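Local coordinates for protein leucyl aminopeptidase (Trypanosoma brucei brucei, PDB 5NTD) that probably removes leucine and other residues from the N-termini of peptides, as a manganese-containing, bestatin-binding aminopeptidase of the M17 family, at residues G315-F323 / G508-E516; G411-E421 / T488-P499. One frame throughout, in Å; residues are numbered along the deposited sequence.

Contact 1 (G315-F323 / G508-E516); sequences GAAAVFCGF and GFGPALLTE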
loop_
_atom_site.group_PDB
_atom_site.type_symbol
_atom_site.label_atom_id
_atom_site.label_comp_id
_atom_site.label_asym_id
_atom_site.label_seq_id
_atom_site.Cartn_x
_atom_site.Cartn_y
_atom_site.Cartn_z
ATOM N N GLY G 315 17.727 -8.611 23.563
ATOM C CA GLY G 315 19.043 -9.282 23.478
ATOM C C GLY G 315 20.006 -8.761 24.530
ATOM O O GLY G 315 20.765 -9.516 25.129
ATOM N N ALA G 316 19.979 -7.463 24.752
ATOM C CA ALA G 316 20.823 -6.846 25.809
ATOM C C ALA G 316 20.389 -7.318 27.204
ATOM O O ALA G 316 21.204 -7.601 28.058
ATOM C CB ALA G 316 20.791 -5.334 25.735
ATOM N N ALA G 317 19.097 -7.370 27.407
ATOM C CA ALA G 317 18.556 -7.855 28.658
ATOM C C ALA G 317 18.943 -9.313 28.875
ATOM O O ALA G 317 19.290 -9.707 29.989
ATOM C CB ALA G 317 17.042 -7.714 28.714
ATOM N N ALA G 318 18.874 -10.097 27.817
ATOM C CA ALA G 318 19.192 -11.507 27.903
ATOM C C ALA G 318 20.658 -11.737 28.350
ATOM O O ALA G 318 20.921 -12.472 29.280
ATOM C CB ALA G 318 18.944 -12.207 26.585
ATOM N N VAL G 319 21.591 -11.098 27.659
ATOM C CA VAL G 319 23.003 -11.240 28.000
ATOM C C VAL G 319 23.312 -10.622 29.367
ATOM O O VAL G 319 24.099 -11.156 30.139
ATOM C CB VAL G 319 23.965 -10.683 26.942
ATOM C CG1 VAL G 319 23.784 -11.442 25.636
ATOM C CG2 VAL G 319 23.818 -9.191 26.728
ATOM N N PHE G 320 22.684 -9.508 29.656
ATOM C CA PHE G 320 22.866 -8.858 30.955
ATOM C C PHE G 320 22.487 -9.799 32.082
ATOM O O PHE G 320 23.216 -9.983 33.037
ATOM C CB PHE G 320 22.045 -7.581 31.063
ATOM C CG PHE G 320 22.171 -6.892 32.385
ATOM C CD1 PHE G 320 23.411 -6.495 32.858
ATOM C CD2 PHE G 320 21.044 -6.618 33.168
ATOM C CE1 PHE G 320 23.532 -5.830 34.078
ATOM C CE2 PHE G 320 21.157 -5.963 34.386
ATOM C CZ PHE G 320 22.412 -5.575 34.846
ATOM N N CYS G 321 21.305 -10.390 31.977
ATOM C CA CYS G 321 20.778 -11.224 33.061
ATOM C C CYS G 321 21.499 -12.576 33.133
ATOM O O CYS G 321 21.668 -13.136 34.210
ATOM C CB CYS G 321 19.286 -11.373 32.956
ATOM S SG CYS G 321 18.400 -9.803 33.224
ATOM N N GLY G 322 21.888 -13.103 32.000
ATOM C CA GLY G 322 22.691 -14.344 31.953
ATOM C C GLY G 322 24.029 -14.121 32.651
ATOM O O GLY G 322 24.527 -14.956 33.392
ATOM N N PHE G 323 24.599 -12.953 32.383
ATOM C CA PHE G 323 25.801 -12.476 33.073
ATOM C C PHE G 323 25.561 -12.425 34.588
ATOM O O PHE G 323 26.384 -12.891 35.366
ATOM C CB PHE G 323 26.211 -11.128 32.562
ATOM C CG PHE G 323 27.432 -10.566 33.222
ATOM C CD1 PHE G 323 28.685 -10.786 32.691
ATOM C CD2 PHE G 323 27.317 -9.724 34.309
ATOM C CE1 PHE G 323 29.814 -10.193 33.245
ATOM C CE2 PHE G 323 28.436 -9.131 34.880
ATOM C CZ PHE G 323 29.685 -9.365 34.345
ATOM N N GLY G 508 11.160 -13.184 29.147
ATOM C CA GLY G 508 12.441 -13.359 29.820
ATOM C C GLY G 508 13.297 -14.444 29.176
ATOM O O GLY G 508 14.148 -15.057 29.826
ATOM N N PHE G 509 13.090 -14.679 27.894
ATOM C CA PHE G 509 13.895 -15.649 27.120
ATOM C C PHE G 509 15.321 -15.156 26.968
ATOM O O PHE G 509 15.559 -14.004 26.631
ATOM C CB PHE G 509 13.265 -15.841 25.732
ATOM C CG PHE G 509 13.960 -16.834 24.837
ATOM C CD1 PHE G 509 15.147 -16.507 24.179
ATOM C CD2 PHE G 509 13.363 -18.043 24.549
ATOM C CE1 PHE G 509 15.742 -17.397 23.302
ATOM C CE2 PHE G 509 13.956 -18.939 23.683
ATOM C CZ PHE G 509 15.137 -18.619 23.059
ATOM N N GLY G 510 16.254 -16.058 27.184
ATOM C CA GLY G 510 17.674 -15.816 26.892
ATOM C C GLY G 510 18.620 -16.134 28.036
ATOM O O GLY G 510 19.617 -16.854 27.846
ATOM N N PRO G 511 18.362 -15.588 29.223
ATOM C CA PRO G 511 19.297 -15.810 30.333
ATOM C C PRO G 511 19.493 -17.261 30.748
ATOM O O PRO G 511 20.613 -17.711 30.890
ATOM C CB PRO G 511 18.679 -15.009 31.469
ATOM C CG PRO G 511 17.971 -13.906 30.765
ATOM C CD PRO G 511 17.397 -14.540 29.539
ATOM N N ALA G 512 18.412 -17.996 30.888
ATOM C CA ALA G 512 18.488 -19.418 31.261
ATOM C C ALA G 512 19.207 -20.240 30.187
ATOM O O ALA G 512 19.944 -21.174 30.482
ATOM C CB ALA G 512 17.115 -19.998 31.520
ATOM N N LEU G 513 18.958 -19.899 28.932
ATOM C CA LEU G 513 19.678 -20.508 27.786
ATOM C C LEU G 513 21.197 -20.379 28.000
ATOM O O LEU G 513 21.928 -21.354 27.915
ATOM C CB LEU G 513 19.302 -19.835 26.466
ATOM C CG LEU G 513 20.056 -20.251 25.197
ATOM C CD1 LEU G 513 19.849 -21.720 24.908
ATOM C CD2 LEU G 513 19.559 -19.408 24.042
ATOM N N LEU G 514 21.630 -19.165 28.282
ATOM C CA LEU G 514 23.041 -18.899 28.530
ATOM C C LEU G 514 23.568 -19.679 29.768
ATOM O O LEU G 514 24.648 -20.246 29.738
ATOM C CB LEU G 514 23.296 -17.420 28.746
ATOM C CG LEU G 514 23.136 -16.513 27.535
ATOM C CD1 LEU G 514 23.293 -15.055 27.929
ATOM C CD2 LEU G 514 24.161 -16.876 26.460
ATOM N N THR G 515 22.789 -19.665 30.835
ATOM C CA THR G 515 23.181 -20.331 32.047
ATOM C C THR G 515 23.451 -21.806 31.755
ATOM O O THR G 515 24.471 -22.348 32.152
ATOM C CB THR G 515 22.129 -20.180 33.140
ATOM O OG1 THR G 515 21.997 -18.785 33.455
ATOM C CG2 THR G 515 22.563 -20.926 34.414
ATOM N N GLU G 516 22.539 -22.418 31.011
ATOM C CA GLU G 516 22.636 -23.829 30.674
ATOM C C GLU G 516 23.809 -24.059 29.737
ATOM O O GLU G 516 24.570 -25.032 29.886
ATOM C CB GLU G 516 21.337 -24.325 30.093
ATOM C CG GLU G 516 21.354 -25.778 29.639
ATOM C CD GLU G 516 21.629 -26.776 30.771
ATOM O OE1 GLU G 516 21.331 -26.466 31.948
ATOM O OE2 GLU G 516 22.173 -27.869 30.470
#
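Pro-511 lays its ring against helix 315-323 where Ala-318, Cys-321 and Gly-322 meet. The ring tip does most of the touching: Pro-511 CG is 3.6 Å from Cys-321 CB and equally close to Ala-318 O, while Pro-511 CB rests 3.8 Å from Gly-322 N. One turn further on, Leu-514 also reaches Gly-322. Its CG stands anti to the carbonyl carbon (chi1 -69°) and the chain then runs straight out, which carries Leu-514 CD1 to 3.8 Å from Val-319 CA. The same methyl lies 4.1 Å from Gly-322 CA, which has no side chain to hold the two helices apart. Ala-318 CB packs 3.8 Å from the CA of Gly-510, the residue just ahead of the second helix. No hydrogen bond crosses; the contact is apolar packing of side chains against backbone and against one another, and Ala-318 O, beside the proline, is taken by Gly-322 N of its own helix.

With Ala-318, Gly-322 and Gly-510 at the interface, the axes of the two short helical segments approach to 8.0 Å and cross at -45°. Gly-510 occupies the N-cap position, and Glu-437 OE1 ties down this helix start by accepting from Gly-510 N and Leu-513 N. Beneath the pair, Val-319 and Leu-514 both reach Met-399 of strand 395-400, and Val-319 also touches strand 334-344, so the two helices pack together on the catalytic-domain sheet, with helix 422-435 alongside Leu-513.

Contact 2 (G411-E421 / T488-P499); sequences GRHHAGLYVNE and TGAHIHVDLAYP. With BES (2-(3-amino-2-hydroxy-4-phenyl-butyrylamino)-4-methyl-pentanoic acid), chain B.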
loop_
_atom_site.group_PDB
_atom_site.type_symbol
_atom_site.label_atom_id
_atom_site.label_comp_id
_atom_site.label_asym_id
_atom_site.label_seq_id
_atom_site.Cartn_x
_atom_site.Cartn_y
_atom_site.Cartn_z
ATOM N N GLY G 411 10.336 -19.163 13.775
ATOM C CA GLY G 411 9.049 -19.042 14.519
ATOM C C GLY G 411 9.122 -18.361 15.867
ATOM O O GLY G 411 10.148 -17.807 16.251
ATOM N N ARG G 412 8.018 -18.430 16.589
ATOM C CA ARG G 412 7.849 -17.630 17.810
ATOM C C ARG G 412 8.572 -18.203 19.030
ATOM O O ARG G 412 8.821 -17.492 19.975
ATOM C CB ARG G 412 6.350 -17.440 18.132
ATOM C CG ARG G 412 5.472 -16.835 17.036
ATOM C CD ARG G 412 5.816 -15.403 16.914
ATOM N NE ARG G 412 4.858 -14.626 16.141
ATOM C CZ ARG G 412 4.007 -13.736 16.649
ATOM N NH1 ARG G 412 3.956 -13.479 17.959
ATOM N NH2 ARG G 412 3.187 -13.102 15.827
ATOM N N HIS G 413 8.924 -19.484 18.980
ATOM C CA HIS G 413 9.484 -20.192 20.143
ATOM C C HIS G 413 10.922 -20.579 20.029
ATOM O O HIS G 413 11.522 -20.985 21.002
ATOM C CB HIS G 413 8.664 -21.433 20.489
ATOM C CG HIS G 413 7.210 -21.147 20.609
ATOM N ND1 HIS G 413 6.366 -21.154 19.520
ATOM C CD2 HIS G 413 6.456 -20.777 21.668
ATOM C CE1 HIS G 413 5.150 -20.827 19.908
ATOM N NE2 HIS G 413 5.178 -20.592 21.205
ATOM N N HIS G 414 11.451 -20.494 18.837
ATOM C CA HIS G 414 12.825 -20.902 18.579
ATOM C C HIS G 414 13.649 -19.739 18.048
ATOM O O HIS G 414 13.392 -19.254 16.945
ATOM C CB HIS G 414 12.887 -22.020 17.546
ATOM C CG HIS G 414 12.359 -23.328 18.034
ATOM N ND1 HIS G 414 11.014 -23.595 18.148
ATOM C CD2 HIS G 414 13.001 -24.444 18.429
ATOM C CE1 HIS G 414 10.855 -24.818 18.595
ATOM N NE2 HIS G 414 12.043 -25.351 18.783
ATOM N N ALA G 415 14.641 -19.329 18.823
ATOM C CA ALA G 415 15.588 -18.335 18.373
ATOM C C ALA G 415 16.436 -18.926 17.258
ATOM O O ALA G 415 16.808 -20.097 17.277
ATOM C CB ALA G 415 16.475 -17.883 19.507
ATOM N N GLY G 416 16.757 -18.104 16.289
ATOM C CA GLY G 416 17.577 -18.550 15.158
ATOM C C GLY G 416 19.061 -18.465 15.492
ATOM O O GLY G 416 19.514 -17.461 16.013
ATOM N N LEU G 417 19.791 -19.500 15.136
ATOM C CA LEU G 417 21.243 -19.531 15.314
ATOM C C LEU G 417 22.036 -19.476 14.008
ATOM O O LEU G 417 21.901 -20.339 13.153
ATOM C CB LEU G 417 21.673 -20.787 16.073
ATOM C CG LEU G 417 21.039 -21.031 17.440
ATOM C CD1 LEU G 417 21.636 -22.294 18.056
ATOM C CD2 LEU G 417 21.229 -19.844 18.363
ATOM N N TYR G 418 22.920 -18.492 13.923
ATOM C CA TYR G 418 23.888 -18.395 12.831
ATOM C C TYR G 418 25.268 -18.564 13.471
ATOM O O TYR G 418 25.708 -17.692 14.230
ATOM C CB TYR G 418 23.758 -17.032 12.136
ATOM C CG TYR G 418 24.744 -16.754 11.034
ATOM C CD1 TYR G 418 24.482 -17.181 9.716
ATOM C CD2 TYR G 418 25.908 -16.013 11.272
ATOM C CE1 TYR G 418 25.384 -16.920 8.692
ATOM C CE2 TYR G 418 26.820 -15.761 10.248
ATOM C CZ TYR G 418 26.546 -16.198 8.968
ATOM O OH TYR G 418 27.432 -15.933 7.940
ATOM N N VAL G 419 25.922 -19.657 13.165
ATOM C CA VAL G 419 27.094 -20.078 13.901
ATOM C C VAL G 419 28.220 -20.544 12.978
ATOM O O VAL G 419 27.997 -21.350 12.088
ATOM C CB VAL G 419 26.752 -21.224 14.871
ATOM C CG1 VAL G 419 27.863 -21.420 15.910
ATOM C CG2 VAL G 419 25.449 -20.932 15.602
ATOM N N ASN G 420 29.425 -20.067 13.239
ATOM C CA ASN G 420 30.569 -20.409 12.362
ATOM C C ASN G 420 31.203 -21.791 12.581
ATOM O O ASN G 420 32.009 -22.219 11.803
ATOM C CB ASN G 420 31.651 -19.345 12.420
ATOM C CG ASN G 420 32.369 -19.342 13.725
ATOM O OD1 ASN G 420 31.898 -19.907 14.714
ATOM N ND2 ASN G 420 33.491 -18.701 13.757
ATOM N N GLU G 421 30.794 -22.483 13.620
ATOM C CA GLU G 421 31.325 -23.846 13.953
ATOM C C GLU G 421 30.203 -24.784 14.346
ATOM O O GLU G 421 29.353 -24.400 15.117
ATOM C CB GLU G 421 32.295 -23.773 15.105
ATOM C CG GLU G 421 33.568 -23.036 14.739
ATOM C CD GLU G 421 34.601 -23.020 15.845
ATOM O OE1 GLU G 421 34.332 -23.588 16.940
ATOM O OE2 GLU G 421 35.695 -22.433 15.598
ATOM N N THR G 488 39.816 -15.935 16.561
ATOM C CA THR G 488 39.782 -17.158 15.743
ATOM C C THR G 488 38.869 -18.253 16.327
ATOM O O THR G 488 38.946 -19.419 15.955
ATOM C CB THR G 488 41.191 -17.751 15.607
ATOM O OG1 THR G 488 41.637 -18.114 16.909
ATOM C CG2 THR G 488 42.161 -16.748 14.983
ATOM N N GLY G 489 37.991 -17.857 17.238
ATOM C CA GLY G 489 37.138 -18.817 17.961
ATOM C C GLY G 489 35.766 -18.985 17.372
ATOM O O GLY G 489 35.503 -18.651 16.220
ATOM N N ALA G 490 34.851 -19.441 18.207
ATOM C CA ALA G 490 33.490 -19.729 17.791
ATOM C C ALA G 490 32.640 -18.487 17.953
ATOM O O ALA G 490 32.698 -17.795 18.951
ATOM C CB ALA G 490 32.911 -20.881 18.591
ATOM N N HIS G 491 31.818 -18.233 16.957
ATOM C CA HIS G 491 30.871 -17.100 17.016
ATOM C C HIS G 491 29.436 -17.594 16.866
ATOM O O HIS G 491 29.099 -18.236 15.885
ATOM C CB HIS G 491 31.160 -16.079 15.940
ATOM C CG HIS G 491 30.133 -15.002 15.869
ATOM N ND1 HIS G 491 29.539 -14.617 14.699
ATOM C CD2 HIS G 491 29.563 -14.252 16.845
ATOM C CE1 HIS G 491 28.646 -13.678 14.953
ATOM N NE2 HIS G 491 28.632 -13.445 16.247
ATOM N N ILE G 492 28.640 -17.314 17.880
ATOM C CA ILE G 492 27.254 -17.709 17.925
ATOM C C ILE G 492 26.363 -16.466 17.879
ATOM O O ILE G 492 26.354 -15.678 18.809
ATOM C CB ILE G 492 26.899 -18.472 19.205
ATOM C CG1 ILE G 492 27.791 -19.722 19.356
ATOM C CG2 ILE G 492 25.426 -18.898 19.174
ATOM C CD1 ILE G 492 27.703 -20.381 20.717
ATOM N N HIS G 493 25.639 -16.318 16.773
ATOM C CA HIS G 493 24.687 -15.238 16.617
ATOM C C HIS G 493 23.291 -15.774 16.893
ATOM O O HIS G 493 22.843 -16.706 16.257
ATOM C CB HIS G 493 24.777 -14.631 15.226
ATOM C CG HIS G 493 23.614 -13.742 14.884
ATOM N ND1 HIS G 493 23.312 -12.603 15.593
ATOM C CD2 HIS G 493 22.650 -13.864 13.946
ATOM C CE1 HIS G 493 22.219 -12.055 15.106
ATOM N NE2 HIS G 493 21.808 -12.794 14.091
ATOM N N VAL G 494 22.647 -15.187 17.867
ATOM C CA VAL G 494 21.299 -15.586 18.313
ATOM C C VAL G 494 20.271 -14.491 17.967
ATOM O O VAL G 494 20.288 -13.397 18.518
ATOM C CB VAL G 494 21.222 -15.845 19.822
ATOM C CG1 VAL G 494 19.879 -16.442 20.213
ATOM C CG2 VAL G 494 22.328 -16.774 20.248
ATOM N N ASP G 495 19.412 -14.805 17.012
ATOM C CA ASP G 495 18.357 -13.888 16.582
ATOM C C ASP G 495 17.125 -14.308 17.348
ATOM O O ASP G 495 16.530 -15.353 17.085
ATOM C CB ASP G 495 18.122 -13.950 15.072
ATOM C CG ASP G 495 17.261 -12.787 14.561
ATOM O OD1 ASP G 495 16.479 -12.220 15.351
ATOM O OD2 ASP G 495 17.360 -12.464 13.354
ATOM N N LEU G 496 16.753 -13.501 18.308
ATOM C CA LEU G 496 15.603 -13.817 19.193
ATOM C C LEU G 496 14.477 -12.768 19.142
ATOM O O LEU G 496 13.796 -12.493 20.115
ATOM C CB LEU G 496 16.057 -14.054 20.636
ATOM C CG LEU G 496 17.196 -13.199 21.184
ATOM C CD1 LEU G 496 16.837 -11.730 21.222
ATOM C CD2 LEU G 496 17.533 -13.674 22.582
ATOM N N ALA G 497 14.282 -12.253 17.946
ATOM C CA ALA G 497 13.247 -11.225 17.681
ATOM C C ALA G 497 11.906 -11.572 18.303
ATOM O O ALA G 497 11.296 -10.777 18.982
ATOM C CB ALA G 497 13.102 -10.967 16.183
ATOM N N TYR G 498 11.455 -12.778 18.053
ATOM C CA TYR G 498 10.125 -13.231 18.520
ATOM C C TYR G 498 10.068 -14.004 19.859
ATOM O O TYR G 498 9.136 -13.815 20.622
ATOM C CB TYR G 498 9.395 -14.000 17.419
ATOM C CG TYR G 498 8.946 -13.103 16.293
ATOM C CD1 TYR G 498 9.804 -12.787 15.254
ATOM C CD2 TYR G 498 7.667 -12.549 16.291
ATOM C CE1 TYR G 498 9.406 -11.954 14.232
ATOM C CE2 TYR G 498 7.256 -11.725 15.271
ATOM C CZ TYR G 498 8.134 -11.430 14.245
ATOM O OH TYR G 498 7.731 -10.586 13.233
ATOM N N PRO G 499 11.070 -14.829 20.160
ATOM C CA PRO G 499 10.971 -15.561 21.400
ATOM C C PRO G 499 10.990 -14.730 22.691
ATOM O O PRO G 499 10.641 -15.231 23.747
ATOM C CB PRO G 499 12.191 -16.481 21.333
ATOM C CG PRO G 499 12.351 -16.756 19.873
ATOM C CD PRO G 499 12.043 -15.437 19.243
HETATM N N2 BES B . 14.316 -4.563 15.683
HETATM C C1 BES B . 13.898 -4.914 14.328
HETATM C C6 BES B . 13.598 -6.422 14.147
HETATM C C7 BES B . 12.246 -6.922 14.576
HETATM C C8 BES B . 12.001 -7.267 15.898
HETATM C C12 BES B . 11.230 -7.103 13.646
HETATM C C9 BES B . 10.752 -7.741 16.292
HETATM C C11 BES B . 9.969 -7.576 14.041
HETATM C C10 BES B . 9.724 -7.889 15.364
HETATM C C2 BES B . 15.026 -4.436 13.389
HETATM O O2 BES B . 15.765 -3.276 13.881
HETATM C C3 BES B . 14.400 -4.041 12.084
HETATM O O3 BES B . 14.028 -2.845 12.041
HETATM N N1 BES B . 14.390 -5.020 11.165
HETATM C C4 BES B . 13.860 -4.913 9.838
HETATM C C13 BES B . 14.927 -4.488 8.834
HETATM C C14 BES B . 14.384 -3.986 7.497
HETATM C C15 BES B . 13.227 -2.996 7.541
HETATM C C16 BES B . 15.491 -3.303 6.732
HETATM C C5 BES B . 13.321 -6.222 9.372
HETATM O O1 BES B . 12.265 -6.207 8.739
HETATM O O4 BES B . 13.934 -7.266 9.614
HETATM O O HOH W 1 6.477 -13.938 19.625
#
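Arg-412 folds back over Tyr-498 because its chain bends at chi2 (-72°), placing one face of the guanidinium over the CD2-CE2 side of the tyrosine ring. Arg-412 CD is 3.5 Å from Tyr-498 CD2, and the guanidinium and ring planes stand 42° apart, a slanted approach rather than a flat stack. A water bridges the same two residues, 3.1 Å from Arg-412 NH1 and 2.8 Å from Tyr-498 O, while Arg-412 NH2 reaches across the subunit boundary to a salt bridge with Asp-468 of the second subunit. Along the pocket side, Tyr-498 OH lies 3.8 Å from bestatin C11 and Ala-497 CB touches the same phenyl ring, so this end of the contact helps line the inhibitor site.

At the far end Asn-420 has CG between its backbone N and carbonyl carbon (chi1 71°), turning the amide onto the neighbouring strand. Its OD1 accepts a nearly straight bond from His-491 N at 2.8 Å, the donor standing above the carbonyl plane, and its ND2 gives one to Gly-489 O at 3.2 Å, within the amide plane. In between, Gly-416 with Asp-495 and Tyr-418 with His-493 form antiparallel hydrogen-bonded pairs. Leu-417 CD2 packs 3.8 Å from Val-494 CG2 on one face; Tyr-418 CB meets the ring edge of His-493 on the other.

His-491 and His-493 each bind one carboxylate oxygen of Asp-398, and Asp-495 grips Leu-402 N and Thr-403. In the mixed sheet of the catalytic domain, strand 490-495 runs between the antiparallel strand 415-419 and the parallel strand 395-400, 439-441 pairing beyond 415-419, with helix 422-435 over Leu-417 and helix 471-480 over Tyr-418 and His-493.

The centres of contacts 1 and 2 lie about 13 Å apart within the catalytic domain. Contact 2 is nested along the chain: 411-421 and 488-499 both fall between 315-323 and 508-516. Phe-509 joins the two directly, its CB 3.3 Å from Pro-499 O and its ring against Leu-496 and Ala-415, while Gly-315 also reaches Leu-496. Strand 395-400 is shared, lying under the helix pair of contact 1 and pairing with strand 490-495 of contact 2; Met-428 of helix 422-435 touches both Leu-513 and Leu-417. Contact 1 is helix-helix packing on the sheet, while contact 2 is part of that sheet and leads from it to the bestatin pocket and the second subunit.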